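Thymidylate synthase thyX (Helicobacter pylori, PDB 3N3Y) probably catalyses the reductive methylation of dUMP to dTMP as an FAD-dependent homotetramer, taking the methyl group from methylenetetrahydrofolate and reducing power from NADPH. Local coordinates at residues 15-19 and 203-209; 57-63 and 170-176; 99-104 and 116-120. All blocks are in the same frame, centred on the assembly; numbering follows the deposited sequence.

Interaction 1: 15-19 and 203-209. With UMP (2'-deoxyuridine 5'-monophosphate), chain E.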
loop_
_atom_site.group_PDB
_atom_site.type_symbol
_atom_site.label_atom_id
_atom_site.label_comp_id
_atom_site.label_asym_id
_atom_site.label_seq_id
_atom_site.Cartn_x
_atom_site.Cartn_y
_atom_site.Cartn_z
ATOM N N HIS A 15 -21.961 -0.851 -5.708
ATOM C CA HIS A 15 -22.106 -1.296 -4.337
ATOM C C HIS A 15 -21.343 -0.394 -3.411
ATOM O O HIS A 15 -20.296 0.133 -3.769
ATOM C CB HIS A 15 -21.640 -2.741 -4.156
ATOM C CG HIS A 15 -22.073 -3.333 -2.856
ATOM N ND1 HIS A 15 -23.323 -3.882 -2.675
ATOM C CD2 HIS A 15 -21.447 -3.411 -1.655
ATOM C CE1 HIS A 15 -23.440 -4.299 -1.426
ATOM N NE2 HIS A 15 -22.318 -4.020 -0.787
ATOM N N TYR A 16 -21.887 -0.200 -2.218
ATOM C CA TYR A 16 -21.208 0.598 -1.209
ATOM C C TYR A 16 -21.433 0.024 0.175
ATOM O O TYR A 16 -22.306 -0.820 0.387
ATOM C CB TYR A 16 -21.660 2.054 -1.259
ATOM C CG TYR A 16 -23.144 2.238 -1.034
ATOM C CD1 TYR A 16 -23.660 2.419 0.243
ATOM C CD2 TYR A 16 -24.034 2.224 -2.106
ATOM C CE1 TYR A 16 -25.030 2.591 0.446
ATOM C CE2 TYR A 16 -25.396 2.394 -1.919
ATOM C CZ TYR A 16 -25.892 2.579 -0.645
ATOM O OH TYR A 16 -27.250 2.744 -0.471
ATOM N N THR A 17 -20.623 0.496 1.110
ATOM C CA THR A 17 -20.638 0.026 2.478
ATOM C C THR A 17 -21.580 0.900 3.292
ATOM O O THR A 17 -21.430 2.127 3.315
ATOM C CB THR A 17 -19.224 0.091 3.104
ATOM O OG1 THR A 17 -18.344 -0.803 2.412
ATOM C CG2 THR A 17 -19.271 -0.319 4.558
ATOM N N PRO A 18 -22.556 0.272 3.965
ATOM C CA PRO A 18 -23.472 1.016 4.837
ATOM C C PRO A 18 -22.660 1.904 5.761
ATOM O O PRO A 18 -21.628 1.450 6.250
ATOM C CB PRO A 18 -24.168 -0.089 5.641
ATOM C CG PRO A 18 -24.107 -1.289 4.779
ATOM C CD PRO A 18 -22.829 -1.179 3.965
ATOM N N LEU A 19 -23.096 3.142 5.972
ATOM C CA LEU A 19 -22.404 4.082 6.862
ATOM C C LEU A 19 -22.175 3.576 8.296
ATOM O O LEU A 19 -21.201 3.945 8.944
ATOM C CB LEU A 19 -23.176 5.403 6.953
ATOM C CG LEU A 19 -22.879 6.537 5.978
ATOM C CD1 LEU A 19 -23.731 7.741 6.343
ATOM C CD2 LEU A 19 -21.408 6.902 6.004
ATOM N N PRO A 203 -24.060 7.266 -3.286
ATOM C CA PRO A 203 -25.390 7.371 -2.672
ATOM C C PRO A 203 -25.488 8.735 -1.997
ATOM O O PRO A 203 -24.505 9.157 -1.398
ATOM C CB PRO A 203 -25.380 6.275 -1.596
ATOM C CG PRO A 203 -24.124 5.474 -1.812
ATOM C CD PRO A 203 -23.168 6.367 -2.531
ATOM N N GLY A 204 -26.626 9.416 -2.115
ATOM C CA GLY A 204 -26.796 10.724 -1.499
ATOM C C GLY A 204 -26.481 10.734 -0.008
ATOM O O GLY A 204 -25.959 11.717 0.523
ATOM N N GLU A 205 -26.790 9.628 0.665
ATOM C CA GLU A 205 -26.589 9.530 2.110
ATOM C C GLU A 205 -25.110 9.575 2.517
ATOM O O GLU A 205 -24.792 9.976 3.640
ATOM C CB GLU A 205 -27.294 8.291 2.678
ATOM C CG GLU A 205 -26.417 7.410 3.570
ATOM C CD GLU A 205 -27.034 7.156 4.951
ATOM O OE1 GLU A 205 -26.982 5.992 5.433
ATOM O OE2 GLU A 205 -27.570 8.120 5.554
ATOM N N HIS A 206 -24.213 9.186 1.601
ATOM C CA HIS A 206 -22.766 9.261 1.854
ATOM C C HIS A 206 -22.131 10.565 1.346
ATOM O O HIS A 206 -20.997 10.892 1.700
ATOM C CB HIS A 206 -22.025 8.100 1.189
ATOM C CG HIS A 206 -22.255 6.759 1.816
ATOM N ND1 HIS A 206 -23.513 6.260 2.085
ATOM C CD2 HIS A 206 -21.382 5.779 2.155
ATOM C CE1 HIS A 206 -23.404 5.042 2.586
ATOM N NE2 HIS A 206 -22.122 4.726 2.638
ATOM N N GLN A 207 -22.839 11.300 0.494
ATOM C CA GLN A 207 -22.193 12.418 -0.194
ATOM C C GLN A 207 -21.671 13.529 0.719
ATOM O O GLN A 207 -20.782 14.275 0.329
ATOM C CB GLN A 207 -23.073 12.975 -1.312
ATOM C CG GLN A 207 -22.988 12.177 -2.611
ATOM C CD GLN A 207 -23.812 12.800 -3.716
ATOM O OE1 GLN A 207 -24.243 13.947 -3.605
ATOM N NE2 GLN A 207 -24.036 12.051 -4.789
ATOM N N TYR A 208 -22.182 13.621 1.944
ATOM C CA TYR A 208 -21.726 14.677 2.853
ATOM C C TYR A 208 -20.283 14.506 3.320
ATOM O O TYR A 208 -19.645 15.468 3.746
ATOM C CB TYR A 208 -22.643 14.787 4.065
ATOM C CG TYR A 208 -22.517 13.633 5.020
ATOM C CD1 TYR A 208 -22.994 12.373 4.674
ATOM C CD2 TYR A 208 -21.935 13.800 6.275
ATOM C CE1 TYR A 208 -22.891 11.314 5.542
ATOM C CE2 TYR A 208 -21.829 12.745 7.155
ATOM C CZ TYR A 208 -22.308 11.502 6.779
ATOM O OH TYR A 208 -22.216 10.431 7.631
ATOM N N LEU A 209 -19.769 13.283 3.240
ATOM C CA LEU A 209 -18.402 13.013 3.682
ATOM C C LEU A 209 -17.403 13.581 2.696
ATOM O O LEU A 209 -16.268 13.877 3.053
ATOM C CB LEU A 209 -18.158 11.505 3.830
ATOM C CG LEU A 209 -19.075 10.788 4.812
ATOM C CD1 LEU A 209 -18.832 9.297 4.736
ATOM C CD2 LEU A 209 -18.852 11.307 6.221
HETATM N N1 UMP E . -26.843 -0.939 -1.810
HETATM C C2 UMP E . -25.529 -1.110 -1.410
HETATM N N3 UMP E . -25.206 -1.093 -0.069
HETATM C C4 UMP E . -26.197 -0.897 0.860
HETATM C C5 UMP E . -27.517 -0.725 0.464
HETATM C C6 UMP E . -27.836 -0.749 -0.889
HETATM O O2 UMP E . -24.650 -1.286 -2.255
HETATM O O4 UMP E . -25.894 -0.873 2.041
HETATM C "C1'" UMP E . -27.130 -0.967 -3.253
HETATM C "C2'" UMP E . -27.904 -2.207 -3.648
HETATM C "C3'" UMP E . -28.654 -1.711 -4.870
HETATM C "C4'" UMP E . -28.715 -0.189 -4.748
HETATM O "O3'" UMP E . -27.933 -2.074 -6.019
HETATM O "O4'" UMP E . -27.857 0.168 -3.679
HETATM C "C5'" UMP E . -30.130 0.277 -4.435
HETATM O "O5'" UMP E . -30.562 -0.330 -3.234
HETATM P P UMP E . -31.887 0.170 -2.458
HETATM O OP1 UMP E . -31.862 -0.410 -1.062
HETATM O OP2 UMP E . -33.081 -0.370 -3.211
HETATM O OP3 UMP E . -31.900 1.654 -2.400
HETATM O O HOH W 1 -25.632 3.738 4.155
#

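Interaction 2: 57-63 and 170-176. With FAD (flavin-adenine dinucleotide), chain K.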
loop_
_atom_site.group_PDB
_atom_site.type_symbol
_atom_site.label_atom_id
_atom_site.label_comp_id
_atom_site.label_asym_id
_atom_site.label_seq_id
_atom_site.Cartn_x
_atom_site.Cartn_y
_atom_site.Cartn_z
ATOM N N SER A 57 -8.288 9.642 10.316
ATOM C CA SER A 57 -8.899 9.444 8.996
ATOM C C SER A 57 -8.894 7.991 8.511
ATOM O O SER A 57 -9.638 7.633 7.593
ATOM C CB SER A 57 -8.271 10.363 7.945
ATOM O OG SER A 57 -6.866 10.301 7.989
ATOM N N SER A 58 -8.073 7.158 9.135
ATOM C CA SER A 58 -8.055 5.732 8.827
ATOM C C SER A 58 -9.364 5.011 9.179
ATOM O O SER A 58 -9.611 3.905 8.712
ATOM C CB SER A 58 -6.883 5.062 9.537
ATOM O OG SER A 58 -6.969 5.293 10.923
ATOM N N THR A 59 -10.209 5.628 9.999
ATOM C CA THR A 59 -11.546 5.077 10.244
ATOM C C THR A 59 -12.420 5.078 8.983
ATOM O O THR A 59 -13.331 4.252 8.853
ATOM C CB THR A 59 -12.302 5.854 11.347
ATOM O OG1 THR A 59 -12.378 7.244 10.991
ATOM C CG2 THR A 59 -11.597 5.696 12.687
ATOM N N LEU A 60 -12.150 6.006 8.066
ATOM C CA LEU A 60 -12.914 6.110 6.815
ATOM C C LEU A 60 -12.632 4.953 5.856
ATOM O O LEU A 60 -13.429 4.668 4.962
ATOM C CB LEU A 60 -12.599 7.424 6.101
ATOM C CG LEU A 60 -13.064 8.715 6.777
ATOM C CD1 LEU A 60 -12.303 9.924 6.229
ATOM C CD2 LEU A 60 -14.560 8.884 6.573
ATOM N N GLU A 61 -11.500 4.286 6.053
ATOM C CA GLU A 61 -11.094 3.199 5.181
ATOM C C GLU A 61 -12.058 2.027 5.231
ATOM O O GLU A 61 -12.011 1.154 4.370
ATOM C CB GLU A 61 -9.701 2.712 5.559
ATOM C CG GLU A 61 -8.598 3.732 5.359
ATOM C CD GLU A 61 -7.286 3.240 5.936
ATOM O OE1 GLU A 61 -7.235 2.071 6.390
ATOM O OE2 GLU A 61 -6.313 4.020 5.950
ATOM N N HIS A 62 -12.927 1.997 6.234
ATOM C CA HIS A 62 -13.886 0.896 6.332
ATOM C C HIS A 62 -15.010 1.021 5.318
ATOM O O HIS A 62 -15.687 0.038 5.031
ATOM C CB HIS A 62 -14.468 0.776 7.745
ATOM C CG HIS A 62 -13.436 0.518 8.796
ATOM N ND1 HIS A 62 -12.940 -0.739 9.050
ATOM C CD2 HIS A 62 -12.789 1.359 9.639
ATOM C CE1 HIS A 62 -12.038 -0.666 10.015
ATOM N NE2 HIS A 62 -11.930 0.596 10.390
ATOM N N LEU A 63 -15.211 2.231 4.798
ATOM C CA LEU A 63 -16.176 2.465 3.713
ATOM C C LEU A 63 -15.538 2.216 2.350
ATOM O O LEU A 63 -14.554 2.859 1.995
ATOM C CB LEU A 63 -16.732 3.893 3.786
ATOM C CG LEU A 63 -17.307 4.274 5.158
ATOM C CD1 LEU A 63 -17.755 5.725 5.196
ATOM C CD2 LEU A 63 -18.460 3.346 5.521
ATOM N N ILE A 170 -12.599 1.552 -4.474
ATOM C CA ILE A 170 -11.802 2.453 -3.672
ATOM C C ILE A 170 -12.476 2.698 -2.309
ATOM O O ILE A 170 -13.715 2.732 -2.206
ATOM C CB ILE A 170 -11.562 3.774 -4.460
ATOM C CG1 ILE A 170 -10.628 4.736 -3.710
ATOM C CG2 ILE A 170 -12.889 4.452 -4.824
ATOM C CD1 ILE A 170 -10.279 5.956 -4.525
ATOM N N ASN A 171 -11.668 2.846 -1.261
ATOM C CA ASN A 171 -12.219 3.166 0.054
ATOM C C ASN A 171 -12.414 4.676 0.239
ATOM O O ASN A 171 -11.902 5.465 -0.552
ATOM C CB ASN A 171 -11.411 2.514 1.189
ATOM C CG ASN A 171 -10.089 3.214 1.483
ATOM O OD1 ASN A 171 -9.987 4.439 1.497
ATOM N ND2 ASN A 171 -9.074 2.420 1.760
ATOM N N ALA A 172 -13.156 5.077 1.270
ATOM C CA ALA A 172 -13.571 6.488 1.416
ATOM C C ALA A 172 -12.428 7.445 1.687
ATOM O O ALA A 172 -12.455 8.577 1.238
ATOM C CB ALA A 172 -14.632 6.638 2.481
ATOM N N ARG A 173 -11.417 6.998 2.417
ATOM C CA ARG A 173 -10.259 7.836 2.673
ATOM C C ARG A 173 -9.445 8.090 1.401
ATOM O O ARG A 173 -8.966 9.198 1.157
ATOM C CB ARG A 173 -9.382 7.188 3.727
ATOM C CG ARG A 173 -8.167 8.007 4.123
ATOM C CD ARG A 173 -7.340 7.250 5.161
ATOM N NE ARG A 173 -6.355 8.115 5.791
ATOM C CZ ARG A 173 -5.288 7.686 6.461
ATOM N NH1 ARG A 173 -5.055 6.381 6.579
ATOM N NH2 ARG A 173 -4.449 8.564 7.003
ATOM N N SER A 174 -9.265 7.054 0.595
ATOM C CA SER A 174 -8.537 7.216 -0.656
ATOM C C SER A 174 -9.380 8.017 -1.637
ATOM O O SER A 174 -8.866 8.872 -2.351
ATOM C CB SER A 174 -8.166 5.865 -1.260
ATOM O OG SER A 174 -7.261 6.052 -2.331
ATOM N N LEU A 175 -10.679 7.746 -1.657
ATOM C CA LEU A 175 -11.588 8.506 -2.516
ATOM C C LEU A 175 -11.535 9.994 -2.202
ATOM O O LEU A 175 -11.568 10.811 -3.117
ATOM C CB LEU A 175 -13.027 7.992 -2.435
ATOM C CG LEU A 175 -14.035 8.662 -3.372
ATOM C CD1 LEU A 175 -13.571 8.638 -4.840
ATOM C CD2 LEU A 175 -15.379 7.979 -3.241
ATOM N N GLN A 176 -11.417 10.352 -0.923
ATOM C CA GLN A 176 -11.295 11.774 -0.581
ATOM C C GLN A 176 -10.062 12.384 -1.224
ATOM O O GLN A 176 -10.137 13.474 -1.769
ATOM C CB GLN A 176 -11.230 12.014 0.929
ATOM C CG GLN A 176 -12.533 11.799 1.662
ATOM C CD GLN A 176 -12.427 12.193 3.134
ATOM O OE1 GLN A 176 -13.415 12.588 3.759
ATOM N NE2 GLN A 176 -11.226 12.099 3.686
HETATM P PA FAD K . 0.326 4.792 7.103
HETATM O O1A FAD K . 1.835 4.668 7.103
HETATM O O2A FAD K . -0.393 3.500 7.419
HETATM O O5B FAD K . -0.158 5.317 5.675
HETATM C C5B FAD K . 0.502 6.407 5.069
HETATM C C4B FAD K . -0.516 7.099 4.182
HETATM O O4B FAD K . -0.933 6.189 3.180
HETATM C C3B FAD K . -1.773 7.463 4.975
HETATM O O3B FAD K . -1.699 8.767 5.502
HETATM C C2B FAD K . -2.882 7.300 3.959
HETATM O O2B FAD K . -2.955 8.455 3.163
HETATM C C1B FAD K . -2.337 6.237 3.033
HETATM N N9A FAD K . -2.891 4.888 3.239
HETATM C C8A FAD K . -2.221 3.774 3.682
HETATM N N7A FAD K . -3.090 2.739 3.687
HETATM C C5A FAD K . -4.300 3.185 3.260
HETATM C C6A FAD K . -5.534 2.567 3.085
HETATM N N6A FAD K . -5.642 1.243 3.164
HETATM N N1A FAD K . -6.599 3.308 2.622
HETATM C C2A FAD K . -6.452 4.649 2.349
HETATM N N3A FAD K . -5.235 5.257 2.536
HETATM C C4A FAD K . -4.184 4.533 2.973
HETATM N N1 FAD K . -5.679 3.668 15.848
HETATM C C2 FAD K . -6.726 2.973 16.424
HETATM O O2 FAD K . -7.140 1.945 15.920
HETATM N N3 FAD K . -7.322 3.433 17.577
HETATM C C4 FAD K . -6.881 4.588 18.177
HETATM O O4 FAD K . -7.436 4.971 19.197
HETATM C C4X FAD K . -5.822 5.304 17.619
HETATM N N5 FAD K . -5.376 6.470 18.220
HETATM C C5X FAD K . -4.316 7.150 17.648
HETATM C C6 FAD K . -3.855 8.316 18.246
HETATM C C7 FAD K . -2.797 9.019 17.692
HETATM C C7M FAD K . -2.311 10.277 18.356
HETATM C C8 FAD K . -2.194 8.554 16.519
HETATM C C8M FAD K . -1.052 9.319 15.915
HETATM C C9 FAD K . -2.651 7.389 15.904
HETATM C C9A FAD K . -3.715 6.683 16.466
HETATM N N10 FAD K . -4.172 5.520 15.867
HETATM C C10 FAD K . -5.222 4.833 16.445
HETATM C "C1'" FAD K . -3.522 4.964 14.623
HETATM C "C2'" FAD K . -3.947 5.636 13.323
HETATM O "O2'" FAD K . -5.341 5.480 13.132
HETATM C "C3'" FAD K . -3.186 5.045 12.130
HETATM O "O3'" FAD K . -3.490 3.680 11.938
HETATM C "C4'" FAD K . -1.672 5.213 12.239
HETATM O "O4'" FAD K . -1.396 6.502 12.717
HETATM C "C5'" FAD K . -1.045 5.167 10.862
HETATM O "O5'" FAD K . -1.422 6.371 10.201
HETATM P P FAD K . -1.490 6.455 8.591
HETATM O O1P FAD K . -1.700 7.887 8.149
HETATM O O2P FAD K . -2.585 5.548 8.103
HETATM O O3P FAD K . -0.014 6.004 8.121
#

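Interaction 3: 99-104 and 116-120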
loop_
_atom_site.group_PDB
_atom_site.type_symbol
_atom_site.label_atom_id
_atom_site.label_comp_id
_atom_site.label_asym_id
_atom_site.label_seq_id
_atom_site.Cartn_x
_atom_site.Cartn_y
_atom_site.Cartn_z
ATOM N N GLU A 99 -12.554 -5.630 -31.893
ATOM C CA GLU A 99 -13.832 -4.931 -31.993
ATOM C C GLU A 99 -13.894 -3.982 -33.204
ATOM O O GLU A 99 -14.985 -3.656 -33.689
ATOM C CB GLU A 99 -14.113 -4.151 -30.702
ATOM C CG GLU A 99 -13.204 -2.930 -30.485
ATOM C CD GLU A 99 -13.300 -2.371 -29.068
ATOM O OE1 GLU A 99 -14.180 -2.839 -28.306
ATOM O OE2 GLU A 99 -12.503 -1.464 -28.714
ATOM N N LEU A 100 -12.730 -3.530 -33.673
ATOM C CA LEU A 100 -12.637 -2.588 -34.804
ATOM C C LEU A 100 -12.672 -3.287 -36.167
ATOM O O LEU A 100 -12.961 -2.668 -37.190
ATOM C CB LEU A 100 -11.352 -1.751 -34.723
ATOM C CG LEU A 100 -11.233 -0.628 -33.695
ATOM C CD1 LEU A 100 -9.920 0.131 -33.882
ATOM C CD2 LEU A 100 -12.416 0.327 -33.795
ATOM N N LYS A 101 -12.346 -4.571 -36.170
ATOM C CA LYS A 101 -12.334 -5.370 -37.382
ATOM C C LYS A 101 -13.678 -5.271 -38.092
ATOM O O LYS A 101 -13.758 -5.316 -39.319
ATOM C CB LYS A 101 -12.050 -6.827 -37.017
ATOM C CG LYS A 101 -12.024 -7.776 -38.189
ATOM C CD LYS A 101 -10.648 -7.845 -38.804
ATOM C CE LYS A 101 -10.585 -8.995 -39.792
ATOM N NZ LYS A 101 -11.052 -10.254 -39.144
ATOM N N GLU A 102 -14.731 -5.100 -37.304
ATOM C CA GLU A 102 -16.090 -5.250 -37.795
ATOM C C GLU A 102 -16.763 -3.963 -38.274
ATOM O O GLU A 102 -17.880 -4.007 -38.776
ATOM C CB GLU A 102 -16.945 -5.924 -36.713
ATOM C CG GLU A 102 -16.626 -7.417 -36.512
ATOM C CD GLU A 102 -16.143 -7.771 -35.097
ATOM O OE1 GLU A 102 -16.857 -7.464 -34.111
ATOM O OE2 GLU A 102 -15.053 -8.381 -34.976
ATOM N N VAL A 103 -16.102 -2.819 -38.134
ATOM C CA VAL A 103 -16.759 -1.544 -38.446
ATOM C C VAL A 103 -16.319 -0.917 -39.772
ATOM O O VAL A 103 -15.223 -1.198 -40.269
ATOM C CB VAL A 103 -16.560 -0.516 -37.317
ATOM C CG1 VAL A 103 -16.704 -1.193 -35.950
ATOM C CG2 VAL A 103 -15.208 0.153 -37.450
ATOM N N GLU A 104 -17.183 -0.063 -40.328
ATOM C CA GLU A 104 -16.930 0.612 -41.605
ATOM C C GLU A 104 -15.983 1.782 -41.430
ATOM O O GLU A 104 -15.890 2.348 -40.340
ATOM C CB GLU A 104 -18.229 1.146 -42.234
ATOM C CG GLU A 104 -19.354 0.139 -42.342
ATOM C CD GLU A 104 -18.872 -1.219 -42.817
ATOM O OE1 GLU A 104 -18.070 -1.266 -43.783
ATOM O OE2 GLU A 104 -19.295 -2.237 -42.218
ATOM N N ARG A 116 -20.126 8.642 -35.514
ATOM C CA ARG A 116 -19.790 7.222 -35.405
ATOM C C ARG A 116 -18.499 6.969 -34.599
ATOM O O ARG A 116 -18.424 6.036 -33.810
ATOM C CB ARG A 116 -19.651 6.593 -36.791
ATOM C CG ARG A 116 -20.963 6.326 -37.518
ATOM C CD ARG A 116 -20.690 5.624 -38.832
ATOM N NE ARG A 116 -19.935 4.391 -38.629
ATOM C CZ ARG A 116 -18.815 4.073 -39.279
ATOM N NH1 ARG A 116 -18.304 4.896 -40.180
ATOM N NH2 ARG A 116 -18.197 2.929 -39.024
ATOM N N ALA A 117 -17.488 7.802 -34.821
ATOM C CA ALA A 117 -16.190 7.632 -34.192
ATOM C C ALA A 117 -16.236 7.894 -32.689
ATOM O O ALA A 117 -15.379 7.421 -31.953
ATOM C CB ALA A 117 -15.169 8.535 -34.849
ATOM N N ARG A 118 -17.238 8.641 -32.242
ATOM C CA ARG A 118 -17.353 8.961 -30.825
ATOM C C ARG A 118 -17.686 7.747 -29.992
ATOM O O ARG A 118 -17.604 7.799 -28.777
ATOM C CB ARG A 118 -18.385 10.043 -30.568
ATOM C CG ARG A 118 -17.892 11.431 -30.869
ATOM C CD ARG A 118 -18.879 12.456 -30.337
ATOM N NE ARG A 118 -18.483 12.974 -29.033
ATOM C CZ ARG A 118 -18.939 14.110 -28.509
ATOM N NH1 ARG A 118 -19.817 14.842 -29.178
ATOM N NH2 ARG A 118 -18.520 14.516 -27.314
ATOM N N GLU A 119 -18.067 6.656 -30.639
ATOM C CA GLU A 119 -18.250 5.414 -29.904
ATOM C C GLU A 119 -16.913 4.903 -29.380
ATOM O O GLU A 119 -16.866 4.196 -28.384
ATOM C CB GLU A 119 -18.891 4.331 -30.777
ATOM C CG GLU A 119 -19.131 3.022 -30.022
ATOM C CD GLU A 119 -19.344 1.803 -30.929
ATOM O OE1 GLU A 119 -19.598 1.970 -32.147
ATOM O OE2 GLU A 119 -19.263 0.662 -30.411
ATOM N N PHE A 120 -15.829 5.247 -30.060
ATOM C CA PHE A 120 -14.522 4.703 -29.723
ATOM C C PHE A 120 -13.557 5.747 -29.196
ATOM O O PHE A 120 -12.508 5.405 -28.674
ATOM C CB PHE A 120 -13.892 4.047 -30.945
ATOM C CG PHE A 120 -14.674 2.886 -31.481
ATOM C CD1 PHE A 120 -14.609 1.646 -30.863
ATOM C CD2 PHE A 120 -15.457 3.026 -32.620
ATOM C CE1 PHE A 120 -15.330 0.570 -31.356
ATOM C CE2 PHE A 120 -16.183 1.950 -33.121
ATOM C CZ PHE A 120 -16.115 0.720 -32.486
#

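Interaction 1: 15-19 and 203-209
Tyr16 is layered between Pro203, whose CG lies over one ring face, and the uracil of a bound dUMP, which covers the opposite face; a chi1 of 59°, with CG between the backbone N and the carbonyl carbon, turns the ring into this slot. Its edge is turned toward the face of His206 in an offset T-shaped pair, centroids 4.9 Å apart and planes at 73°. Leu19 CG sits over the centre of the His206 ring in a CH-pi contact, 3.8 Å from the centroid, while Leu19 CD2 meets Leu209 CD1 at 3.7 Å and Leu19 CD1 reaches the edge of the Tyr208 ring. Among the polar contacts, His206 NE2 donates in its ring plane to Thr17 O (2.8 Å, 165°), which fixes the rotation of the imidazole. One water accepts from Leu19 N and donates to Glu205 OE1. The Tyr16 backbone reads the uracil twice: its N donates to UMP O2 (3.0 Å) and its O accepts from UMP N3 (2.9 Å). With His15 and Pro18, Tyr16 lines this dUMP pocket. Strand 10-16, outermost within the chain, pairs with strand 64-73, His15 bonding Asn66 through the backbone; helix 41-51 packs on Leu19 and Leu209 through Ile47, and Lys44 O bonds Tyr208 OH.

Interaction 2: 57-63 and 170-176
Asn171, the last residue of strand 163-171, meets the 3-10 segment 57-62 and the residue after it through its CB, which lies against the carbonyl oxygens of Glu61 and Leu63. Its amide is used at both ends: OD1 caps helix 172-182 by accepting from Ser174 N (2.9 Å), and ND2 donates almost straight to FAD N1A of the adenine (2.8 Å, 171°). Ala172 N, in the first turn of that helix, bonds Leu63 O at 2.7 Å, and Ala172 CB packs on Leu63 CB at 3.7 Å. Arg173 then runs out fully extended, CG anti to the backbone N (chi1 -177°), alongside Glu61, which points the same way. Glu61 OE2 takes NH1 of Arg173 in a salt bridge of 2.7 Å within the guanidinium plane, the carboxylate turned 25° from it. NH1 and NH2 of Arg173 also donate to FAD O2P (3.0 Å) and O1P (3.1 Å), a two-pronged hold on one phosphate. The backbone of Ser57 and Ser58 covers one guanidinium face and FAD C2B of the ribose the other, which fixes its orientation. Glu61 OE1 has a second positive partner, Arg84 of the third subunit. Further along, Gln176 crosses Leu60 at about a right angle. A helix N-terminus with an Asn N-cap and a phosphate-binding arginine thus forms part of the FAD site of ThyX, which three subunits of the tetramer build together.

Interaction 3: 99-104 and 116-120
Leu100 lays its CD2 methyl over the centre of the Phe120 ring, a CH-pi contact 3.8 Å from the centroid and 10° off the normal, in a local packing of a type I beta turn (Leu100 to Val103) against segment 116-120, which begins within helix 111-117. Val103 meets the ring obliquely, head-on to the Phe120 side chain, its CG1 4.0 Å from Phe120 CZ, and the aliphatic CG of Glu99 lies near CE1. The ring is thus met by side chains from both ends of the turn. On its other face lies the carboxylate carbon of Glu119, the preceding residue, offset toward the rim. Phe120 reaches the turn with its CG anti to its own carbonyl carbon (chi1 -62°), and its backbone is held by Phe120 N bonding to Ala117 O at 2.9 Å. The turn itself is closed by Val103 N to Leu100 O, 3.3 Å. In the next shell, Leu140 and Leu144 of helix 127-145 pack on Leu100, and Tyr162 lies against Phe120. The carboxylate of Glu99 is held by the Tyr162 hydroxyl and by a salt bridge to Lys91. A separate polar tie links Glu104 and Arg116. Arg116, bent at chi3 and with NH1 bonded to Ser105 O, brings NH2 to Glu104 O at 2.7 Å; the bond is nearly straight at 178° and lies in the guanidinium plane, yet it approaches from above the Glu104 carbonyl plane.

In the fold
Interactions 1 and 2 both reach the same antiparallel sheet, their centres about 11 Å apart, and they touch directly: Leu209 CD1 packs on Leu63 CD1 at 3.8 Å, and Thr17 CG2 on His62 O at 3.6 Å. Interaction 1 holds a dUMP on Tyr16 and interaction 2 an FAD, with the side chain of Thr17 about 12 Å from a bound FAD and that of Leu63 about 9 Å from a bound dUMP. Both also touch the second subunit. Interaction 3 lies on the opposite side of the chain's centre, about 37 and 39 Å from their centres, although the side chain of Glu99 is still only about 10 Å from a bound dUMP.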